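Local coordinates for protein possible galactose mutarotase (Streptomyces platensis subsp. rosaceus, PDB 4RNL) that is of unverified function but probably interconverts the alpha and beta anomers of galactose or a related aldose, at residues A169-P174 with T324-G329; A269-T274 with V337-V342. One frame throughout, in Å; residues are numbered along the deposited sequence.

From the N terminus, the chain first reaches 169-174, at the end of strand 162-171. It then runs through 269-274, in strand 268-274, to 324-329 and finally 337-342. Contact 1 joins 169-174 to 324-329 and closes a loop of about 150 residues. Contact 2 joins 269-274 to 337-342 and closes one of about 60. The segments alternate along the chain, so the two closures cross and do not nest. In the large antiparallel sheet, strand 332-342 lies between 162-171 and 268-274. Contact 1 ties the end of strand 162-171 to strand 325-326 and the loop that leads into strand 332-342. Contact 2 pairs two strands of the sheet. The nearest atoms of the two contacts are about 13 Å apart.

Contact 1: A169-P174 with T324-G329; sequences ATTDAP and TVLRPG
T171 and P174 meet L326, R327 and P328 in a water-bridged contact between the end of strand 162-171, with its turn, and short strand 325-326, with the loop after it. The T171 methyl CG2 lies 3.8 Å from CG of L326 and also touches the backbone O of L326. With OG1 anti to the backbone N (chi1 -173°), the T171 hydroxyl donates to a lone pair on O of A173, 2.6 Å away; its bond to O of A149 is weak. Two waters bridge the backbones. One accepts from N of T171 and lies 2.9 Å from O of R327; the other donates to O of T171 and accepts from N of G329. In this galactose mutarotase-like fold, the turn leads into the short antiparallel pair 175-176 and 325-326. A CA-H...O contact beside that pair sets CA of P174 3.4 Å from O of L326. The side chains of P174 and P328 cross at about a right angle, CD to CD 3.9 Å. P174 CG lies 3.5 Å from NH1 of R327, which is salt-bridged to D97. Without the T171 hydroxyl and methyl, as with an alanine here, O of A173 would probably lose its donor and L326 a methyl neighbour.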
loop_
_atom_site.group_PDB
_atom_site.type_symbol
_atom_site.label_atom_id
_atom_site.label_comp_id
_atom_site.label_asym_id
_atom_site.label_seq_id
_atom_site.Cartn_x
_atom_site.Cartn_y
_atom_site.Cartn_z
ATOM N N ALA A 169 -2.497 -10.719 11.741
ATOM C CA ALA A 169 -2.762 -10.072 13.024
ATOM C C ALA A 169 -3.700 -10.866 13.902
ATOM O O ALA A 169 -4.547 -11.607 13.407
ATOM C CB ALA A 169 -3.314 -8.666 12.824
ATOM N N THR A 170 -3.545 -10.698 15.212
ATOM C CA THR A 170 -4.540 -11.163 16.180
ATOM C C THR A 170 -4.786 -10.026 17.157
ATOM O O THR A 170 -3.974 -9.107 17.254
ATOM C CB THR A 170 -4.078 -12.408 16.957
ATOM O OG1 THR A 170 -2.864 -12.112 17.663
ATOM C CG2 THR A 170 -3.854 -13.590 16.013
ATOM N N THR A 171 -5.897 -10.092 17.883
ATOM C CA THR A 171 -6.274 -9.014 18.791
ATOM C C THR A 171 -6.758 -9.571 20.118
ATOM O O THR A 171 -7.248 -10.697 20.170
ATOM C CB THR A 171 -7.379 -8.137 18.169
ATOM O OG1 THR A 171 -7.613 -6.996 19.003
ATOM C CG2 THR A 171 -8.683 -8.931 18.010
ATOM N N ASP A 172 -6.610 -8.806 21.201
ATOM C CA ASP A 172 -7.147 -9.253 22.491
ATOM C C ASP A 172 -8.535 -8.680 22.800
ATOM O O ASP A 172 -9.121 -8.963 23.851
ATOM C CB ASP A 172 -6.156 -9.017 23.653
ATOM C CG ASP A 172 -5.941 -7.543 23.978
ATOM O OD1 ASP A 172 -6.598 -6.668 23.372
ATOM O OD2 ASP A 172 -5.105 -7.260 24.867
ATOM N N ALA A 173 -9.060 -7.881 21.876
ATOM C CA ALA A 173 -10.418 -7.352 22.006
ATOM C C ALA A 173 -10.936 -6.974 20.624
ATOM O O ALA A 173 -10.132 -6.680 19.741
ATOM C CB ALA A 173 -10.429 -6.144 22.938
ATOM N N PRO A 174 -12.269 -6.984 20.427
ATOM C CA PRO A 174 -12.804 -6.642 19.100
ATOM C C PRO A 174 -12.281 -5.303 18.596
ATOM O O PRO A 174 -12.181 -4.333 19.359
ATOM C CB PRO A 174 -14.318 -6.571 19.338
ATOM C CG PRO A 174 -14.552 -7.528 20.477
ATOM C CD PRO A 174 -13.334 -7.398 21.366
ATOM N N THR A 324 -14.458 -5.547 8.253
ATOM C CA THR A 324 -13.074 -5.370 8.682
ATOM C C THR A 324 -12.901 -5.673 10.173
ATOM O O THR A 324 -11.847 -5.395 10.747
ATOM C CB THR A 324 -12.587 -3.950 8.393
ATOM O OG1 THR A 324 -13.395 -3.011 9.114
ATOM C CG2 THR A 324 -12.699 -3.652 6.898
ATOM N N VAL A 325 -13.923 -6.250 10.802
ATOM C CA VAL A 325 -13.842 -6.544 12.239
ATOM C C VAL A 325 -12.935 -7.750 12.502
ATOM O O VAL A 325 -12.953 -8.730 11.750
ATOM C CB VAL A 325 -15.257 -6.775 12.838
ATOM C CG1 VAL A 325 -15.189 -7.197 14.318
ATOM C CG2 VAL A 325 -16.075 -5.517 12.699
ATOM N N LEU A 326 -12.120 -7.665 13.552
ATOM C CA LEU A 326 -11.334 -8.810 14.016
ATOM C C LEU A 326 -11.646 -9.029 15.495
ATOM O O LEU A 326 -11.701 -8.069 16.266
ATOM C CB LEU A 326 -9.834 -8.568 13.829
ATOM C CG LEU A 326 -8.929 -9.720 14.276
ATOM C CD1 LEU A 326 -9.118 -10.928 13.357
ATOM C CD2 LEU A 326 -7.463 -9.305 14.324
ATOM N N ARG A 327 -11.862 -10.286 15.883
ATOM C CA ARG A 327 -12.221 -10.619 17.257
ATOM C C ARG A 327 -11.207 -11.568 17.879
ATOM O O ARG A 327 -10.485 -12.249 17.157
ATOM C CB ARG A 327 -13.619 -11.233 17.295
ATOM C CG ARG A 327 -14.694 -10.244 16.929
ATOM C CD ARG A 327 -16.082 -10.856 16.978
ATOM N NE ARG A 327 -17.044 -9.894 16.452
ATOM C CZ ARG A 327 -17.529 -8.876 17.154
ATOM N NH1 ARG A 327 -17.162 -8.705 18.417
ATOM N NH2 ARG A 327 -18.385 -8.032 16.597
ATOM N N PRO A 328 -11.138 -11.609 19.223
ATOM C CA PRO A 328 -10.185 -12.525 19.857
ATOM C C PRO A 328 -10.412 -13.967 19.417
ATOM O O PRO A 328 -11.562 -14.382 19.257
ATOM C CB PRO A 328 -10.491 -12.364 21.351
ATOM C CG PRO A 328 -10.986 -10.967 21.468
ATOM C CD PRO A 328 -11.800 -10.737 20.210
ATOM N N GLY A 329 -9.332 -14.708 19.195
ATOM C CA GLY A 329 -9.454 -16.082 18.744
ATOM C C GLY A 329 -9.425 -16.200 17.231
ATOM O O GLY A 329 -9.255 -17.296 16.696
HETATM O O HOH W 1 -7.555 -12.266 17.113
HETATM O O HOH W 2 -6.717 -13.514 19.717
#

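Contact 2: A269-T274 with V337-V342; sequences ALALAT and VYAFSV
L270 and L272 both hold CG anti to the backbone N (chi1 168° and -171°), which, with a similar second torsion in both, brings each CD1 methyl across to an aromatic ring on the neighbouring strand. Y338 and F340 instead hold CG beside the backbone N and anti to the carbonyl carbon. CD1 of L272 sits over one face of the Y338 ring, 3.7 Å from its centroid, and the two side chains lie side by side, pointing the same way. CD1 of L270 makes the same kind of CH-pi contact with F340, 4.0 Å from the ring centroid. That methyl also meets the edge of the Y338 ring, so it fits between the two aromatics. These segments are antiparallel neighbours in the large sheet of the galactose mutarotase-like fold, and six backbone hydrogen bonds join them. A269 with S341, A271 with A339 and A273 with V337 are the hydrogen-bonded pairs. L270 with F340 and L272 with Y338 are the non-hydrogen-bonded pairs. The bond from N of A271 to O of A339 is nearly straight (173°), while N of A269 approaches O of S341 from above the carbonyl plane. The leucine and aromatic face packs against strands 180-185 and 305-310, through L185, N181, L307 and T309. On the other face, the small side chains of A271 and A339 meet CB to CB at 4.4 Å.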
loop_
_atom_site.group_PDB
_atom_site.type_symbol
_atom_site.label_atom_id
_atom_site.label_comp_id
_atom_site.label_asym_id
_atom_site.label_seq_id
_atom_site.Cartn_x
_atom_site.Cartn_y
_atom_site.Cartn_z
ATOM N N ALA A 269 6.370 -4.702 -16.832
ATOM C CA ALA A 269 4.993 -5.079 -16.529
ATOM C C ALA A 269 4.879 -5.518 -15.084
ATOM O O ALA A 269 5.794 -6.143 -14.545
ATOM C CB ALA A 269 4.539 -6.203 -17.448
ATOM N N LEU A 270 3.744 -5.199 -14.471
ATOM C CA LEU A 270 3.421 -5.654 -13.123
ATOM C C LEU A 270 2.096 -6.386 -13.140
ATOM O O LEU A 270 1.119 -5.895 -13.717
ATOM C CB LEU A 270 3.286 -4.459 -12.184
ATOM C CG LEU A 270 2.682 -4.732 -10.802
ATOM C CD1 LEU A 270 3.650 -5.546 -9.941
ATOM C CD2 LEU A 270 2.346 -3.419 -10.132
ATOM N N ALA A 271 2.076 -7.563 -12.523
ATOM C CA ALA A 271 0.831 -8.269 -12.235
ATOM C C ALA A 271 0.667 -8.265 -10.727
ATOM O O ALA A 271 1.537 -8.761 -9.997
ATOM C CB ALA A 271 0.881 -9.698 -12.769
ATOM N N LEU A 272 -0.439 -7.697 -10.260
ATOM C CA LEU A 272 -0.700 -7.553 -8.834
ATOM C C LEU A 272 -1.761 -8.568 -8.436
ATOM O O LEU A 272 -2.874 -8.546 -8.980
ATOM C CB LEU A 272 -1.231 -6.135 -8.552
ATOM C CG LEU A 272 -1.378 -5.712 -7.085
ATOM C CD1 LEU A 272 -0.033 -5.753 -6.396
ATOM C CD2 LEU A 272 -1.990 -4.323 -6.941
ATOM N N ALA A 273 -1.425 -9.449 -7.496
ATOM C CA ALA A 273 -2.368 -10.467 -7.022
ATOM C C ALA A 273 -2.670 -10.231 -5.554
ATOM O O ALA A 273 -1.791 -9.810 -4.798
ATOM C CB ALA A 273 -1.809 -11.856 -7.238
ATOM N N THR A 274 -3.912 -10.492 -5.142
ATOM C CA THR A 274 -4.288 -10.219 -3.762
ATOM C C THR A 274 -5.455 -11.062 -3.286
ATOM O O THR A 274 -6.231 -11.589 -4.084
ATOM C CB THR A 274 -4.627 -8.720 -3.553
ATOM O OG1 THR A 274 -4.732 -8.434 -2.152
ATOM C CG2 THR A 274 -5.943 -8.348 -4.245
ATOM N N VAL A 337 0.843 -9.855 -3.886
ATOM C CA VAL A 337 2.078 -10.209 -4.577
ATOM C C VAL A 337 2.272 -9.259 -5.746
ATOM O O VAL A 337 1.355 -9.045 -6.542
ATOM C CB VAL A 337 2.043 -11.655 -5.116
ATOM C CG1 VAL A 337 3.377 -12.004 -5.782
ATOM C CG2 VAL A 337 1.723 -12.651 -4.004
ATOM N N TYR A 338 3.461 -8.669 -5.832
ATOM C CA TYR A 338 3.811 -7.800 -6.942
ATOM C C TYR A 338 4.747 -8.588 -7.843
ATOM O O TYR A 338 5.910 -8.774 -7.499
ATOM C CB TYR A 338 4.559 -6.570 -6.430
ATOM C CG TYR A 338 3.767 -5.660 -5.511
ATOM C CD1 TYR A 338 3.517 -6.013 -4.188
ATOM C CD2 TYR A 338 3.311 -4.428 -5.961
ATOM C CE1 TYR A 338 2.808 -5.170 -3.343
ATOM C CE2 TYR A 338 2.612 -3.576 -5.128
ATOM C CZ TYR A 338 2.363 -3.953 -3.823
ATOM O OH TYR A 338 1.659 -3.102 -3.003
ATOM N N ALA A 339 4.250 -9.052 -8.986
ATOM C CA ALA A 339 5.060 -9.870 -9.891
ATOM C C ALA A 339 5.487 -9.056 -11.108
ATOM O O ALA A 339 4.650 -8.639 -11.912
ATOM C CB ALA A 339 4.291 -11.124 -10.324
ATOM N N PHE A 340 6.794 -8.834 -11.239
ATOM C CA PHE A 340 7.325 -8.024 -12.331
ATOM C C PHE A 340 7.808 -8.898 -13.473
ATOM O O PHE A 340 8.322 -9.996 -13.258
ATOM C CB PHE A 340 8.465 -7.116 -11.835
ATOM C CG PHE A 340 8.014 -6.066 -10.850
ATOM C CD1 PHE A 340 7.901 -6.365 -9.498
ATOM C CD2 PHE A 340 7.678 -4.786 -11.283
ATOM C CE1 PHE A 340 7.467 -5.397 -8.588
ATOM C CE2 PHE A 340 7.249 -3.822 -10.389
ATOM C CZ PHE A 340 7.133 -4.129 -9.038
ATOM N N SER A 341 7.644 -8.400 -14.693
ATOM C CA SER A 341 8.103 -9.098 -15.890
ATOM C C SER A 341 8.275 -8.052 -16.970
ATOM O O SER A 341 8.223 -6.853 -16.684
ATOM C CB SER A 341 7.081 -10.143 -16.332
ATOM O OG SER A 341 5.836 -9.530 -16.630
ATOM N N VAL A 342 8.456 -8.490 -18.211
ATOM C CA VAL A 342 8.548 -7.548 -19.329
ATOM C C VAL A 342 7.719 -8.041 -20.495
ATOM O O VAL A 342 7.403 -9.229 -20.575
ATOM C CB VAL A 342 10.002 -7.323 -19.805
ATOM C CG1 VAL A 342 10.838 -6.693 -18.702
ATOM C CG2 VAL A 342 10.622 -8.628 -20.276
#